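Local structure of proline dipeptidase (3OOO) at residues L19-D24 against S96-E101; I54-A59 against P72-I77. The protein is probably a manganese-dependent hydrolase of the peptidase M24B family, seen here as its creatinase/prolidase N-terminal domain alone. All blocks are in the same frame, centred on the assembly; numbering follows the deposited sequence.

Contact 1 (L19-D24 against S96-E101); sequences LAVFSD and SKVLAE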
ATOM      1  N   LEU A  19      -0.754 -11.593 -16.422  1.00 11.66           N
ATOM      2  CA  LEU A  19       0.021 -10.379 -16.225  1.00 10.54           C
ATOM      3  C   LEU A  19       0.569 -10.298 -14.807  1.00  9.66           C
ATOM      4  O   LEU A  19      -0.110 -10.674 -13.854  1.00  9.57           O
ATOM      5  CB  LEU A  19      -0.878  -9.162 -16.485  1.00 10.79           C
ATOM      6  CG  LEU A  19      -0.305  -7.754 -16.281  1.00 10.43           C
ATOM      7  CD1 LEU A  19       0.764  -7.430 -17.312  1.00 10.71           C
ATOM      8  CD2 LEU A  19      -1.417  -6.720 -16.335  1.00 10.96           C
ATOM      9  N   ALA A  20       1.800  -9.808 -14.688  1.00  8.78           N
ATOM     10  CA  ALA A  20       2.368  -9.392 -13.408  1.00  7.88           C
ATOM     11  C   ALA A  20       2.721  -7.917 -13.501  1.00  7.11           C
ATOM     12  O   ALA A  20       3.249  -7.449 -14.515  1.00  7.11           O
ATOM     13  CB  ALA A  20       3.592 -10.206 -13.073  1.00  8.04           C
ATOM     14  N   VAL A  21       2.414  -7.184 -12.440  1.00  6.68           N
ATOM     15  CA  VAL A  21       2.681  -5.753 -12.394  1.00  6.33           C
ATOM     16  C   VAL A  21       3.637  -5.489 -11.244  1.00  6.49           C
ATOM     17  O   VAL A  21       3.291  -5.720 -10.080  1.00  6.73           O
ATOM     18  CB  VAL A  21       1.381  -4.941 -12.173  1.00  5.99           C
ATOM     19  CG1 VAL A  21       1.677  -3.447 -12.140  1.00  6.20           C
ATOM     20  CG2 VAL A  21       0.347  -5.247 -13.254  1.00  6.38           C
ATOM     21  N   PHE A  22       4.843  -5.037 -11.569  1.00  6.24           N
ATOM     22  CA  PHE A  22       5.849  -4.717 -10.552  1.00  6.40           C
ATOM     23  C   PHE A  22       5.891  -3.223 -10.290  1.00  6.74           C
ATOM     24  O   PHE A  22       5.778  -2.416 -11.219  1.00  6.95           O
ATOM     25  CB  PHE A  22       7.221  -5.249 -10.969  1.00  6.70           C
ATOM     26  CG  PHE A  22       7.258  -6.741 -11.105  1.00  6.90           C
ATOM     27  CD1 PHE A  22       7.457  -7.540  -9.985  1.00  8.04           C
ATOM     28  CD2 PHE A  22       7.051  -7.348 -12.340  1.00  7.69           C
ATOM     29  CE1 PHE A  22       7.471  -8.922 -10.090  1.00  8.15           C
ATOM     30  CE2 PHE A  22       7.067  -8.736 -12.461  1.00  7.96           C
ATOM     31  CZ  PHE A  22       7.278  -9.526 -11.334  1.00  9.16           C
ATOM     32  N   SER A  23       6.027  -2.859  -9.019  1.00  6.79           N
ATOM     33  CA  SER A  23       5.977  -1.451  -8.620  1.00  7.51           C
ATOM     34  C   SER A  23       7.085  -1.065  -7.641  1.00  7.73           C
ATOM     35  O   SER A  23       7.391   0.113  -7.489  1.00  7.69           O
ATOM     36  CB  SER A  23       4.611  -1.133  -8.008  1.00  7.77           C
ATOM     37  OG  SER A  23       4.334  -1.972  -6.900  1.00  9.60           O
ATOM     38  N   ASP A  24       7.659  -2.052  -6.959  1.00  8.09           N
ATOM     39  CA  ASP A  24       8.698  -1.789  -5.967  1.00  8.72           C
ATOM     40  C   ASP A  24       9.978  -1.359  -6.695  1.00  8.58           C
ATOM     41  O   ASP A  24      10.491  -2.111  -7.521  1.00  8.96           O
ATOM     42  CB  ASP A  24       8.923  -3.060  -5.129  1.00  8.89           C
ATOM     43  CG  ASP A  24       9.847  -2.848  -3.938  1.00 11.14           C
ATOM     44  OD1 ASP A  24      10.792  -2.041  -4.011  1.00 13.00           O
ATOM     45  OD2 ASP A  24       9.634  -3.528  -2.910  1.00 13.88           O
ATOM     46  N   SER A  96      -7.776 -12.177 -16.268  1.00 19.12           N
ATOM     47  CA  SER A  96      -8.581 -12.809 -15.241  1.00 18.12           C
ATOM     48  C   SER A  96      -7.850 -12.755 -13.910  1.00 17.40           C
ATOM     49  O   SER A  96      -8.471 -12.568 -12.864  1.00 17.35           O
ATOM     50  CB  SER A  96      -8.903 -14.257 -15.616  1.00 18.09           C
ATOM     51  OG  SER A  96      -7.730 -15.053 -15.665  1.00 17.61           O
ATOM     52  N   LYS A  97      -6.529 -12.929 -13.959  1.00 16.55           N
ATOM     53  CA  LYS A  97      -5.696 -12.901 -12.764  1.00 15.73           C
ATOM     54  C   LYS A  97      -4.443 -12.066 -13.008  1.00 14.57           C
ATOM     55  O   LYS A  97      -3.702 -12.292 -13.967  1.00 14.22           O
ATOM     56  CB  LYS A  97      -5.329 -14.322 -12.308  1.00 16.21           C
ATOM     57  CG  LYS A  97      -4.639 -14.372 -10.941  1.00 18.10           C
ATOM     58  CD  LYS A  97      -4.524 -15.790 -10.380  1.00 21.20           C
ATOM     59  CE  LYS A  97      -3.226 -16.466 -10.800  1.00 22.30           C
ATOM     60  NZ  LYS A  97      -3.049 -17.796 -10.148  1.00 24.64           N
ATOM     61  N   VAL A  98      -4.223 -11.092 -12.130  1.00 12.97           N
ATOM     62  CA  VAL A  98      -3.047 -10.232 -12.210  1.00 11.91           C
ATOM     63  C   VAL A  98      -2.234 -10.394 -10.931  1.00 11.19           C
ATOM     64  O   VAL A  98      -2.778 -10.305  -9.824  1.00 11.10           O
ATOM     65  CB  VAL A  98      -3.436  -8.739 -12.385  1.00 11.99           C
ATOM     66  CG1 VAL A  98      -2.188  -7.873 -12.513  1.00 11.51           C
ATOM     67  CG2 VAL A  98      -4.343  -8.541 -13.597  1.00 12.92           C
ATOM     68  N   LEU A  99      -0.939 -10.651 -11.082  1.00 10.11           N
ATOM     69  CA  LEU A  99      -0.032 -10.685  -9.936  1.00 10.14           C
ATOM     70  C   LEU A  99       0.516  -9.284  -9.690  1.00  9.98           C
ATOM     71  O   LEU A  99       0.880  -8.587 -10.632  1.00 10.12           O
ATOM     72  CB  LEU A  99       1.109 -11.682 -10.167  1.00 10.18           C
ATOM     73  CG  LEU A  99       0.756 -13.136 -10.501  1.00 10.37           C
ATOM     74  CD1 LEU A  99       2.023 -13.962 -10.618  1.00 10.84           C
ATOM     75  CD2 LEU A  99      -0.173 -13.751  -9.467  1.00 10.97           C
ATOM     76  N   ALA A 100       0.551  -8.870  -8.427  1.00  9.69           N
ATOM     77  CA  ALA A 100       1.103  -7.565  -8.062  1.00  9.42           C
ATOM     78  C   ALA A 100       1.887  -7.666  -6.758  1.00  9.34           C
ATOM     79  O   ALA A 100       1.788  -8.671  -6.056  1.00  9.26           O
ATOM     80  CB  ALA A 100      -0.003  -6.526  -7.957  1.00  9.36           C
ATOM     81  N   GLU A 101       2.671  -6.634  -6.443  1.00  8.79           N
ATOM     82  CA  GLU A 101       3.505  -6.642  -5.243  1.00  9.23           C
ATOM     83  C   GLU A 101       2.768  -6.049  -4.054  1.00  9.51           C
ATOM     84  O   GLU A 101       2.919  -4.869  -3.739  1.00  9.45           O
ATOM     85  CB  GLU A 101       4.811  -5.887  -5.482  1.00  8.98           C
ATOM     86  CG  GLU A 101       5.675  -6.482  -6.565  1.00  9.83           C
ATOM     87  CD  GLU A 101       7.028  -5.830  -6.597  1.00 10.35           C
ATOM     88  OE1 GLU A 101       7.199  -4.869  -7.377  1.00  8.91           O
ATOM     89  OE2 GLU A 101       7.911  -6.260  -5.818  1.00 13.00           O
TER
HETATM   90  O   HOH W   1       2.760  -4.114  -7.845  1.00 10.07           O

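Contact 2 (I54-A59 against P72-I77); sequences ILFVPA and PVFGYI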
ATOM      1  N   ILE A  54       6.584  -4.026 -20.634  1.00  6.63           N
ATOM      2  CA  ILE A  54       6.377  -2.612 -20.917  1.00  5.98           C
ATOM      3  C   ILE A  54       6.552  -1.838 -19.622  1.00  5.67           C
ATOM      4  O   ILE A  54       5.943  -2.172 -18.609  1.00  5.87           O
ATOM      5  CB  ILE A  54       4.972  -2.352 -21.519  1.00  5.53           C
ATOM      6  CG1 ILE A  54       4.797  -3.165 -22.805  1.00  6.09           C
ATOM      7  CG2 ILE A  54       4.768  -0.853 -21.787  1.00  6.14           C
ATOM      8  CD1 ILE A  54       3.439  -3.059 -23.441  1.00  7.33           C
ATOM      9  N   LEU A  55       7.394  -0.808 -19.663  1.00  5.46           N
ATOM     10  CA  LEU A  55       7.663   0.018 -18.493  1.00  5.28           C
ATOM     11  C   LEU A  55       6.963   1.372 -18.602  1.00  5.51           C
ATOM     12  O   LEU A  55       7.065   2.051 -19.621  1.00  5.70           O
ATOM     13  CB  LEU A  55       9.181   0.181 -18.319  1.00  5.93           C
ATOM     14  CG  LEU A  55       9.706   1.117 -17.232  1.00  5.80           C
ATOM     15  CD1 LEU A  55       9.244   0.699 -15.860  1.00  6.50           C
ATOM     16  CD2 LEU A  55      11.213   1.150 -17.274  1.00  8.37           C
ATOM     17  N   PHE A  56       6.225   1.734 -17.554  1.00  4.92           N
ATOM     18  CA  PHE A  56       5.524   3.014 -17.472  1.00  4.56           C
ATOM     19  C   PHE A  56       6.177   3.838 -16.379  1.00  5.09           C
ATOM     20  O   PHE A  56       6.315   3.354 -15.267  1.00  4.82           O
ATOM     21  CB  PHE A  56       4.044   2.764 -17.141  1.00  4.75           C
ATOM     22  CG  PHE A  56       3.213   4.020 -16.999  1.00  4.15           C
ATOM     23  CD1 PHE A  56       3.009   4.865 -18.082  1.00  4.68           C
ATOM     24  CD2 PHE A  56       2.601   4.331 -15.789  1.00  4.31           C
ATOM     25  CE1 PHE A  56       2.226   6.008 -17.961  1.00  5.37           C
ATOM     26  CE2 PHE A  56       1.817   5.480 -15.657  1.00  3.99           C
ATOM     27  CZ  PHE A  56       1.623   6.315 -16.747  1.00  5.05           C
ATOM     28  N   VAL A  57       6.569   5.070 -16.690  1.00  5.15           N
ATOM     29  CA  VAL A  57       7.247   5.938 -15.718  1.00  5.97           C
ATOM     30  C   VAL A  57       6.752   7.375 -15.833  1.00  6.15           C
ATOM     31  O   VAL A  57       6.095   7.718 -16.809  1.00  6.03           O
ATOM     32  CB  VAL A  57       8.798   5.930 -15.906  1.00  6.26           C
ATOM     33  CG1 VAL A  57       9.394   4.598 -15.477  1.00  7.08           C
ATOM     34  CG2 VAL A  57       9.191   6.285 -17.345  1.00  7.25           C
ATOM     35  N   PRO A  58       7.068   8.228 -14.844  1.00  6.07           N
ATOM     36  CA  PRO A  58       6.789   9.647 -15.069  1.00  6.60           C
ATOM     37  C   PRO A  58       7.569  10.143 -16.282  1.00  6.94           C
ATOM     38  O   PRO A  58       8.671   9.650 -16.557  1.00  6.99           O
ATOM     39  CB  PRO A  58       7.298  10.316 -13.790  1.00  6.69           C
ATOM     40  CG  PRO A  58       7.262   9.240 -12.764  1.00  6.44           C
ATOM     41  CD  PRO A  58       7.603   7.979 -13.492  1.00  6.44           C
ATOM     42  N   ALA A  59       6.997  11.102 -17.009  1.00  7.37           N
ATOM     43  CA  ALA A  59       7.581  11.568 -18.273  1.00  8.02           C
ATOM     44  C   ALA A  59       9.035  12.003 -18.159  1.00  8.57           C
ATOM     45  O   ALA A  59       9.825  11.809 -19.085  1.00  8.79           O
ATOM     46  CB  ALA A  59       6.747  12.688 -18.869  1.00  8.37           C
ATOM     47  N   PRO A  72       9.541  -1.718 -24.650  1.00  8.57           N
ATOM     48  CA  PRO A  72       8.810  -0.444 -24.716  1.00  8.32           C
ATOM     49  C   PRO A  72       8.685   0.308 -23.394  1.00  8.01           C
ATOM     50  O   PRO A  72       8.488  -0.294 -22.335  1.00  7.72           O
ATOM     51  CB  PRO A  72       7.428  -0.855 -25.226  1.00  8.37           C
ATOM     52  CG  PRO A  72       7.695  -2.091 -26.021  1.00  8.65           C
ATOM     53  CD  PRO A  72       8.754  -2.815 -25.249  1.00  8.41           C
ATOM     54  N   VAL A  73       8.818   1.628 -23.486  1.00  7.75           N
ATOM     55  CA  VAL A  73       8.682   2.527 -22.351  1.00  7.61           C
ATOM     56  C   VAL A  73       7.704   3.627 -22.737  1.00  7.38           C
ATOM     57  O   VAL A  73       7.754   4.143 -23.854  1.00  8.12           O
ATOM     58  CB  VAL A  73      10.036   3.192 -21.988  1.00  7.43           C
ATOM     59  CG1 VAL A  73       9.876   4.202 -20.846  1.00  8.43           C
ATOM     60  CG2 VAL A  73      11.080   2.147 -21.621  1.00  7.40           C
ATOM     61  N   PHE A  74       6.796   3.970 -21.827  1.00  6.77           N
ATOM     62  CA  PHE A  74       5.975   5.165 -22.012  1.00  6.37           C
ATOM     63  C   PHE A  74       5.799   5.904 -20.696  1.00  6.25           C
ATOM     64  O   PHE A  74       6.137   5.387 -19.636  1.00  5.55           O
ATOM     65  CB  PHE A  74       4.643   4.868 -22.733  1.00  6.68           C
ATOM     66  CG  PHE A  74       3.631   4.114 -21.910  1.00  6.55           C
ATOM     67  CD1 PHE A  74       2.422   4.723 -21.552  1.00  6.40           C
ATOM     68  CD2 PHE A  74       3.849   2.791 -21.532  1.00  6.80           C
ATOM     69  CE1 PHE A  74       1.458   4.037 -20.811  1.00  5.83           C
ATOM     70  CE2 PHE A  74       2.891   2.097 -20.775  1.00  6.66           C
ATOM     71  CZ  PHE A  74       1.692   2.719 -20.425  1.00  6.42           C
ATOM     72  N   GLY A  75       5.299   7.129 -20.779  1.00  6.21           N
ATOM     73  CA  GLY A  75       5.204   7.967 -19.604  1.00  6.78           C
ATOM     74  C   GLY A  75       4.046   8.928 -19.640  1.00  6.83           C
ATOM     75  O   GLY A  75       3.264   8.957 -20.596  1.00  6.87           O
ATOM     76  N   TYR A  76       3.948   9.722 -18.581  1.00  7.10           N
ATOM     77  CA  TYR A  76       2.891  10.710 -18.453  1.00  7.38           C
ATOM     78  C   TYR A  76       3.423  11.972 -17.788  1.00  7.77           C
ATOM     79  O   TYR A  76       4.244  11.900 -16.879  1.00  7.76           O
ATOM     80  CB  TYR A  76       1.704  10.132 -17.668  1.00  7.29           C
ATOM     81  CG  TYR A  76       1.907  10.054 -16.166  1.00  6.65           C
ATOM     82  CD1 TYR A  76       1.179  10.873 -15.305  1.00  6.88           C
ATOM     83  CD2 TYR A  76       2.832   9.171 -15.609  1.00  6.51           C
ATOM     84  CE1 TYR A  76       1.357  10.810 -13.923  1.00  6.02           C
ATOM     85  CE2 TYR A  76       3.020   9.100 -14.232  1.00  6.51           C
ATOM     86  CZ  TYR A  76       2.282   9.921 -13.401  1.00  6.81           C
ATOM     87  OH  TYR A  76       2.471   9.850 -12.047  1.00  8.16           O
ATOM     88  N   ILE A  77       2.967  13.121 -18.278  1.00  8.33           N
ATOM     89  CA  ILE A  77       3.256  14.400 -17.637  1.00  8.90           C
ATOM     90  C   ILE A  77       2.213  14.660 -16.551  1.00  9.24           C
ATOM     91  O   ILE A  77       1.188  13.975 -16.480  1.00  8.41           O
ATOM     92  CB  ILE A  77       3.354  15.578 -18.651  1.00  9.03           C
ATOM     93  CG1 ILE A  77       2.033  15.805 -19.398  1.00  9.01           C
ATOM     94  CG2 ILE A  77       4.504  15.353 -19.632  1.00  9.47           C
ATOM     95  CD1 ILE A  77       2.013  17.116 -20.201  1.00 10.12           C
TER

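Contact 1 (L19-D24 against S96-E101)
Glu101 reaches Ser23 and Asp24 by placing CG beside its own backbone N, opposite the carbonyl carbon (chi1 -62°), with the chain then running extended. This carries the carboxylate across to the end of strand 19-22. There OE1 accepts two backbone bonds. Ser23 N lies 2.8 Å from Glu101 OE1 and uses the anti lone pair. Asp24 N, 2.9 Å from Glu101 OE1, comes from above the carboxylate plane. The same oxygen sits at the edge of the Phe22 ring, in its plane, and the carboxylate is turned 66° against that ring. Thr27 OG1 binds the other oxygen, OE2, so both oxygens of this buried group have partners.

Asp24 is the N-cap of helix 25-32. Its OD1 binds Val26 N, while its OD2 lies 4.3 Å from Glu101 OE2. Their proximity may raise the proton affinity of one acid, though the two N-H donors on Glu101 OE1 and the helix N-terminus at Asp24 would favour the charged forms.

The two strands run parallel, next to each other in the mixed sheet of the domain. Leu99 N binds Leu19 O at 2.9 Å, and Val21 N binds Leu99 O at 2.8 Å. Beyond this the strands part, and a water fills in. It donates to Val21 O and Ser23 OG and accepts from Glu101 N. Ser23 OG is also hydrogen-bonded to Asn104 OD1.

On one face of the sheet Val21 CG2 meets Val98 CG1 at 3.7 Å, and Leu19 lies side by side with Val98. On the other face Ala20 CB packs on Leu99 CB at 4.1 Å, and Leu12 of helix 3-14 covers both residues.

Contact 2 (I54-A59 against P72-I77)
Strands 54-58 and 73-76 run parallel, their axes 4.7 Å apart at closest and 29° apart in direction. The backbone ladder starts with Leu55 N to Pro72 O at 2.9 Å. Phe74 N to Leu55 O and Val57 N to Phe74 O follow. Then the pairing slackens: Tyr76 N to Val57 O is a weak bond at 3.4 Å. Ala59 N still binds Tyr76 O at 2.9 Å, but from above the carbonyl plane.

Phe56, Phe74 and Tyr76 form an aromatic cluster. Phe56 CD1 sits over one face of the Phe74 ring, toward its rim, 3.2 Å from Phe74 CE1. The planes are 43° apart. Phe74 holds CG between its backbone N and carbonyl carbon (chi1 72°), which swings the ring back toward strand 54-58. Ile54 CG2 meets the edge of that ring, 3.6 Å from Phe74 CE2. On the Tyr76 side, Phe56 CZ lies 3.3 Å from Tyr76 CD2. Those two rings are near parallel but slid apart, with little overlap. Tyr76 OH is bonded to Gln42 N.

The opposite face carries Leu55, Val57 and Val73, with Val57 CG2 4.1 Å from Val73 CG1. The pair belongs to a beta-alpha-beta unit whose helix 62-68 packs on these aliphatic residues. Helix 82-89 covers the aromatic cluster, and strand 44-48 flanks strand 54-58 as its antiparallel neighbour.

In the fold
Contacts 1 and 2 are two parallel pairings in one mixed six-stranded sheet. Strand 44-48 lies between them, antiparallel to both strand 19-22 and strand 54-58. Contact 2 forms the end of the sheet at strand 73-76, an outermost strand within this chain. Contact 1 is deeper, with strand 120-123 beyond strand 97-100. Their centres are about 17 Å apart, and their nearest atoms, about 7 Å apart, do not touch. In sequence, both segments of contact 2 fall between those of contact 1. Both contacts belong to the N-terminal domain. In M24B enzymes the metal site lies in the C-terminal catalytic domain, which this chain lacks.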